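Local coordinates for protein leucyl-tRNA synthetase subunit alpha (Aquifex aeolicus, PDB 3O0A) that probably removes wrongly attached amino acids from tRNA(Leu) by hydrolysis through its CP1 editing domain, the proofreading part of a class I synthetase that attaches leucine to its tRNA, at residues T49-T54 against P116-K121; I139-V142 against R148-E151. All blocks are in the same frame, centred on the assembly; numbering follows the deposited sequence.

Contact 1 (T49-T54 against P116-K121); sequences TVFGAT and PANGEK
Phe51 and Ala117 bring the two backbones to 6.0 Å between their CA atoms, where the 3-10 turn ending at Gly52 meets the connection between strands 106-114 and 121-127 of the CP1 editing domain. That connection contains an Asx turn: Asn118 OD1 accepts from Glu120 N at 3.0 Å, the N-H meeting it from above the carbonyl plane, 41° out of it. The 3-10 turn is held by backbone hydrogen bonds from Gly52 N to Thr49 O and from Ala53 N to Val50 O.

The apolar half of the contact centres on the methyl of Ala117. It sits over the middle of one face of the Phe51 ring, CB 3.7 Å from the centroid and only 9° off the normal, a well-aligned CH-pi contact. Val50 approaches the same methyl with CG1, at 3.7 Å, so Ala117 CB is shared by the branched side chain and the aromatic face. Farther along the ring, CE2 lies 3.3 Å from Ala117 O, and CD2 packs obliquely on Asn118 CB. Helix 194-207 adds Ile201 against both Val50 and Phe51, and Trp204 against the ring, while Ile8 and Phe10 of strand 6-13 touch Val50.

Beside this apolar patch the contact turns polar. The Asn118 amide plane stands 78° from the Phe51 ring; one end of the amide serves the Asx turn while the other faces the 3-10 segment. Lys161 reaches both Phe51 O and Glu120 OE1, the latter as a salt bridge. A water joins the two segments here, accepting from Asn118 ND2 at 3.0 Å and lying 2.6 Å from both Ala53 O and Glu120 OE1.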
ATOM      1  N   THR A  49      -1.958  -9.567   7.669  1.00 16.23           N
ATOM      2  CA  THR A  49      -2.813  -9.355   6.494  1.00 16.20           C
ATOM      3  C   THR A  49      -2.035  -9.008   5.212  1.00 14.43           C
ATOM      4  O   THR A  49      -2.643  -8.677   4.181  1.00 14.86           O
ATOM      5  CB  THR A  49      -3.876  -8.256   6.750  1.00 16.49           C
ATOM      6  OG1 THR A  49      -3.252  -6.969   6.867  1.00 17.23           O
ATOM      7  CG2 THR A  49      -4.688  -8.568   8.021  1.00 19.44           C
ATOM      8  N   VAL A  50      -0.705  -9.094   5.268  1.00 13.71           N
ATOM      9  CA  VAL A  50       0.132  -8.598   4.162  1.00 12.50           C
ATOM     10  C   VAL A  50      -0.184  -9.294   2.822  1.00 13.01           C
ATOM     11  O   VAL A  50      -0.109  -8.677   1.755  1.00 12.39           O
ATOM     12  CB  VAL A  50       1.650  -8.670   4.504  1.00 12.39           C
ATOM     13  CG1 VAL A  50       2.115 -10.119   4.610  1.00 12.54           C
ATOM     14  CG2 VAL A  50       2.501  -7.876   3.447  1.00 12.48           C
ATOM     15  N   PHE A  51      -0.556 -10.575   2.875  1.00 13.77           N
ATOM     16  CA  PHE A  51      -0.877 -11.283   1.634  1.00 14.44           C
ATOM     17  C   PHE A  51      -2.163 -10.750   1.007  1.00 15.49           C
ATOM     18  O   PHE A  51      -2.440 -11.010  -0.164  1.00 16.55           O
ATOM     19  CB  PHE A  51      -0.973 -12.794   1.862  1.00 14.83           C
ATOM     20  CG  PHE A  51       0.362 -13.460   2.087  1.00 14.62           C
ATOM     21  CD1 PHE A  51       0.958 -13.448   3.346  1.00 13.65           C
ATOM     22  CD2 PHE A  51       1.015 -14.117   1.035  1.00 14.94           C
ATOM     23  CE1 PHE A  51       2.202 -14.072   3.569  1.00 13.97           C
ATOM     24  CE2 PHE A  51       2.254 -14.757   1.242  1.00 14.63           C
ATOM     25  CZ  PHE A  51       2.854 -14.729   2.514  1.00 13.80           C
ATOM     26  N   GLY A  52      -2.935  -9.999   1.791  1.00 15.47           N
ATOM     27  CA  GLY A  52      -4.219  -9.463   1.340  1.00 15.98           C
ATOM     28  C   GLY A  52      -4.133  -8.047   0.818  1.00 15.34           C
ATOM     29  O   GLY A  52      -5.152  -7.450   0.477  1.00 16.42           O
ATOM     30  N   ALA A  53      -2.914  -7.511   0.737  1.00 14.54           N
ATOM     31  CA  ALA A  53      -2.726  -6.163   0.204  1.00 14.29           C
ATOM     32  C   ALA A  53      -3.019  -6.165  -1.289  1.00 14.86           C
ATOM     33  O   ALA A  53      -2.390  -6.896  -2.053  1.00 15.87           O
ATOM     34  CB  ALA A  53      -1.305  -5.633   0.505  1.00 13.66           C
ATOM     35  N   THR A  54      -4.011  -5.377  -1.693  1.00 14.92           N
ATOM     36  CA  THR A  54      -4.387  -5.311  -3.113  1.00 15.67           C
ATOM     37  C   THR A  54      -4.083  -3.956  -3.747  1.00 14.58           C
ATOM     38  O   THR A  54      -4.292  -3.763  -4.959  1.00 14.38           O
ATOM     39  CB  THR A  54      -5.868  -5.673  -3.324  1.00 16.13           C
ATOM     40  OG1 THR A  54      -6.696  -4.733  -2.634  1.00 17.70           O
ATOM     41  CG2 THR A  54      -6.158  -7.078  -2.805  1.00 18.03           C
ATOM     42  N   PRO A 116       6.179  -7.890  -1.157  1.00 12.01           N
ATOM     43  CA  PRO A 116       7.314  -8.765  -0.812  1.00 12.92           C
ATOM     44  C   PRO A 116       6.861 -10.127  -0.268  1.00 13.40           C
ATOM     45  O   PRO A 116       7.654 -11.066  -0.242  1.00 13.91           O
ATOM     46  CB  PRO A 116       8.048  -7.967   0.276  1.00 12.91           C
ATOM     47  CG  PRO A 116       6.993  -7.124   0.890  1.00 12.36           C
ATOM     48  CD  PRO A 116       6.094  -6.728  -0.257  1.00 12.01           C
ATOM     49  N   ALA A 117       5.600 -10.229   0.159  1.00 13.85           N
ATOM     50  CA  ALA A 117       5.098 -11.487   0.736  1.00 14.94           C
ATOM     51  C   ALA A 117       4.806 -12.535  -0.340  1.00 15.80           C
ATOM     52  O   ALA A 117       5.060 -13.726  -0.147  1.00 16.25           O
ATOM     53  CB  ALA A 117       3.854 -11.229   1.572  1.00 15.05           C
ATOM     54  N   ASN A 118       4.273 -12.087  -1.473  1.00 15.51           N
ATOM     55  CA  ASN A 118       3.767 -13.002  -2.498  1.00 16.30           C
ATOM     56  C   ASN A 118       4.180 -12.665  -3.937  1.00 16.29           C
ATOM     57  O   ASN A 118       3.835 -13.405  -4.867  1.00 17.16           O
ATOM     58  CB  ASN A 118       2.239 -13.126  -2.392  1.00 16.63           C
ATOM     59  CG  ASN A 118       1.533 -11.793  -2.564  1.00 16.48           C
ATOM     60  OD1 ASN A 118       2.103 -10.848  -3.111  1.00 16.26           O
ATOM     61  ND2 ASN A 118       0.288 -11.710  -2.099  1.00 17.92           N
ATOM     62  N   GLY A 119       4.891 -11.553  -4.117  1.00 15.12           N
ATOM     63  CA  GLY A 119       5.378 -11.130  -5.429  1.00 16.04           C
ATOM     64  C   GLY A 119       4.333 -10.549  -6.374  1.00 16.31           C
ATOM     65  O   GLY A 119       4.629 -10.267  -7.542  1.00 16.71           O
ATOM     66  N   GLU A 120       3.114 -10.365  -5.879  1.00 16.17           N
ATOM     67  CA  GLU A 120       2.037  -9.785  -6.680  1.00 17.20           C
ATOM     68  C   GLU A 120       2.292  -8.308  -6.888  1.00 16.52           C
ATOM     69  O   GLU A 120       2.843  -7.641  -6.013  1.00 15.58           O
ATOM     70  CB  GLU A 120       0.677 -10.004  -6.025  1.00 18.02           C
ATOM     71  CG  GLU A 120       0.261 -11.463  -6.042  1.00 21.96           C
ATOM     72  CD  GLU A 120      -1.035 -11.743  -5.321  1.00 26.23           C
ATOM     73  OE1 GLU A 120      -1.689 -10.803  -4.810  1.00 27.74           O
ATOM     74  OE2 GLU A 120      -1.399 -12.937  -5.275  1.00 29.29           O
ATOM     75  N   LYS A 121       1.935  -7.827  -8.076  1.00 16.96           N
ATOM     76  CA  LYS A 121       2.053  -6.410  -8.403  1.00 16.56           C
ATOM     77  C   LYS A 121       0.717  -5.706  -8.180  1.00 16.09           C
ATOM     78  O   LYS A 121      -0.319  -6.090  -8.750  1.00 17.33           O
ATOM     79  CB  LYS A 121       2.562  -6.248  -9.835  1.00 17.87           C
ATOM     80  CG  LYS A 121       3.997  -6.740  -9.996  1.00 20.79           C
ATOM     81  CD  LYS A 121       4.434  -6.743 -11.444  1.00 27.54           C
ATOM     82  CE  LYS A 121       5.752  -7.507 -11.623  1.00 28.63           C
ATOM     83  NZ  LYS A 121       6.848  -6.822 -10.905  1.00 32.27           N
TER
HETATM   84  O   HOH W   1      -1.270  -9.184  -2.758  1.00 22.73           O

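Contact 2 (I139-V142 against R148-E151); sequences IMCV and RDWE
Asp149 reaches from the first turn of helix 147-156 to the backbone of segment 139-142 and lays its carboxylate against Cys141, with Asp149 CG 3.6 Å from Cys141 CB. The two oxygens have different tasks. OD2 accepts from Val142 N at 3.1 Å, an N-H...O angle of 158°, with the donor 46° out of the carboxylate plane; a water lies 2.6 Å from Asp149 OD2 and 2.7 Å from Met140 O, bridging the two. The Val142 N-H and the Met140 carbonyl are thus both tied to one oxygen, the second through water. OD1 is turned to Cys141 SG, 3.5 Å off, and to the CD1 methyl of Ile139, and is hydrogen-bonded by Tyr129 OH. Chi1 of -65° sets Asp149 CG anti to its own carbonyl carbon, projecting the group from the helix toward the strand. With both oxygens engaged in this buried setting, rotation of the carboxylate is probably restricted.

Strand 138-141 is outermost in the mixed four-stranded sheet and pairs with strand 55-58: Ile139 pairs with Val57 and Cys141 with Phe55 through their backbones, while helix 147-156 approaches with Asp149.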
ATOM      1  N   ILE A 139       0.699   3.403   3.267  1.00 12.02           N
ATOM      2  CA  ILE A 139       0.102   2.213   3.870  1.00 12.96           C
ATOM      3  C   ILE A 139      -0.118   1.126   2.823  1.00 12.62           C
ATOM      4  O   ILE A 139      -0.288   1.413   1.626  1.00 11.45           O
ATOM      5  CB  ILE A 139      -1.234   2.546   4.615  1.00 14.25           C
ATOM      6  CG1 ILE A 139      -2.295   3.087   3.646  1.00 14.10           C
ATOM      7  CG2 ILE A 139      -0.978   3.541   5.769  1.00 15.06           C
ATOM      8  CD1 ILE A 139      -3.739   2.993   4.181  1.00 15.66           C
ATOM      9  N   MET A 140      -0.102  -0.124   3.278  1.00 13.26           N
ATOM     10  CA  MET A 140      -0.660  -1.199   2.474  1.00 13.39           C
ATOM     11  C   MET A 140      -2.156  -1.265   2.721  1.00 14.19           C
ATOM     12  O   MET A 140      -2.634  -1.083   3.857  1.00 14.50           O
ATOM     13  CB  MET A 140       0.009  -2.535   2.771  1.00 13.51           C
ATOM     14  CG  MET A 140      -0.330  -3.116   4.130  1.00 14.07           C
ATOM     15  SD  MET A 140       0.640  -4.608   4.379  1.00 14.83           S
ATOM     16  CE  MET A 140      -0.303  -5.314   5.731  1.00 15.73           C
ATOM     17  N   CYS A 141      -2.906  -1.494   1.650  1.00 14.29           N
ATOM     18  CA  CYS A 141      -4.348  -1.489   1.766  1.00 15.46           C
ATOM     19  C   CYS A 141      -4.939  -2.875   1.565  1.00 15.84           C
ATOM     20  O   CYS A 141      -4.689  -3.536   0.561  1.00 15.25           O
ATOM     21  CB  CYS A 141      -4.950  -0.464   0.804  1.00 15.73           C
ATOM     22  SG  CYS A 141      -4.319   1.206   1.107  1.00 19.43           S
ATOM     23  N   VAL A 142      -5.730  -3.288   2.548  1.00 15.98           N
ATOM     24  CA  VAL A 142      -6.277  -4.631   2.627  1.00 17.05           C
ATOM     25  C   VAL A 142      -7.794  -4.448   2.808  1.00 18.26           C
ATOM     26  O   VAL A 142      -8.311  -4.490   3.933  1.00 18.78           O
ATOM     27  CB  VAL A 142      -5.652  -5.426   3.797  1.00 16.96           C
ATOM     28  CG1 VAL A 142      -6.178  -6.877   3.846  1.00 17.83           C
ATOM     29  CG2 VAL A 142      -4.113  -5.410   3.692  1.00 15.76           C
ATOM     30  N   ARG A 148     -11.673   1.391   6.284  1.00 25.42           N
ATOM     31  CA  ARG A 148     -11.276   2.562   5.490  1.00 25.09           C
ATOM     32  C   ARG A 148     -10.862   2.111   4.082  1.00 23.78           C
ATOM     33  O   ARG A 148     -11.269   2.714   3.088  1.00 24.02           O
ATOM     34  CB  ARG A 148     -10.124   3.331   6.160  1.00 25.30           C
ATOM     35  CG  ARG A 148     -10.311   3.641   7.649  1.00 29.96           C
ATOM     36  CD  ARG A 148     -11.062   4.948   7.851  1.00 35.24           C
ATOM     37  NE  ARG A 148     -10.981   5.433   9.230  1.00 40.65           N
ATOM     38  CZ  ARG A 148     -11.915   5.246  10.163  1.00 44.55           C
ATOM     39  NH1 ARG A 148     -13.027   4.573   9.879  1.00 47.01           N
ATOM     40  NH2 ARG A 148     -11.745   5.740  11.390  1.00 46.40           N
ATOM     41  N   ASP A 149     -10.080   1.031   4.005  1.00 22.74           N
ATOM     42  CA  ASP A 149      -9.593   0.509   2.719  1.00 21.68           C
ATOM     43  C   ASP A 149     -10.725  -0.118   1.907  1.00 22.11           C
ATOM     44  O   ASP A 149     -10.739  -0.054   0.678  1.00 21.78           O
ATOM     45  CB  ASP A 149      -8.487  -0.542   2.936  1.00 20.83           C
ATOM     46  CG  ASP A 149      -7.222   0.031   3.578  1.00 20.74           C
ATOM     47  OD1 ASP A 149      -6.937   1.248   3.467  1.00 21.55           O
ATOM     48  OD2 ASP A 149      -6.479  -0.758   4.185  1.00 18.40           O
ATOM     49  N   TRP A 150     -11.658  -0.764   2.598  1.00 23.14           N
ATOM     50  CA  TRP A 150     -12.804  -1.379   1.950  1.00 24.28           C
ATOM     51  C   TRP A 150     -13.624  -0.320   1.209  1.00 24.93           C
ATOM     52  O   TRP A 150     -13.988  -0.503   0.050  1.00 24.83           O
ATOM     53  CB  TRP A 150     -13.683  -2.070   2.990  1.00 25.71           C
ATOM     54  CG  TRP A 150     -14.804  -2.825   2.388  1.00 27.65           C
ATOM     55  CD1 TRP A 150     -14.816  -4.146   2.047  1.00 28.84           C
ATOM     56  CD2 TRP A 150     -16.104  -2.313   2.060  1.00 29.73           C
ATOM     57  NE1 TRP A 150     -16.039  -4.489   1.523  1.00 30.41           N
ATOM     58  CE2 TRP A 150     -16.846  -3.381   1.512  1.00 30.72           C
ATOM     59  CE3 TRP A 150     -16.706  -1.053   2.166  1.00 29.08           C
ATOM     60  CZ2 TRP A 150     -18.176  -3.234   1.083  1.00 32.64           C
ATOM     61  CZ3 TRP A 150     -18.032  -0.903   1.734  1.00 31.26           C
ATOM     62  CH2 TRP A 150     -18.744  -1.990   1.198  1.00 32.54           C
ATOM     63  N   GLU A 151     -13.882   0.789   1.894  1.00 25.47           N
ATOM     64  CA  GLU A 151     -14.678   1.890   1.336  1.00 26.86           C
ATOM     65  C   GLU A 151     -13.984   2.549   0.143  1.00 25.55           C
ATOM     66  O   GLU A 151     -14.634   2.899  -0.850  1.00 26.72           O
ATOM     67  CB  GLU A 151     -14.980   2.915   2.427  1.00 27.98           C
ATOM     68  CG  GLU A 151     -15.948   2.394   3.486  1.00 31.61           C
ATOM     69  CD  GLU A 151     -15.897   3.176   4.793  1.00 35.06           C
ATOM     70  OE1 GLU A 151     -14.977   4.005   4.991  1.00 34.86           O
ATOM     71  OE2 GLU A 151     -16.780   2.942   5.638  1.00 38.74           O
TER
HETATM   72  O   HOH W   2      -4.442  -0.691   5.793  1.00 37.91           O

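How the contacts relate
Both contacts are buried in the one editing domain, their centres 13 Å apart, and both flank the mixed four-stranded sheet. Contact 1 joins two loops that lead into the adjacent strands 55-58 and 121-127, whereas contact 2 ties edge strand 138-141 to the helix that follows it in sequence. Their chemistry differs accordingly: a methyl over an aromatic face dominates the first, a carboxylate gripping backbone the second, though each includes a bridging water. They meet directly where Thr54 N lies 3.0 Å from Cys141 O, probably hydrogen-bonded, and where Thr49 OG1 packs on Met140 CE and Gly52 O on Val142 CG1.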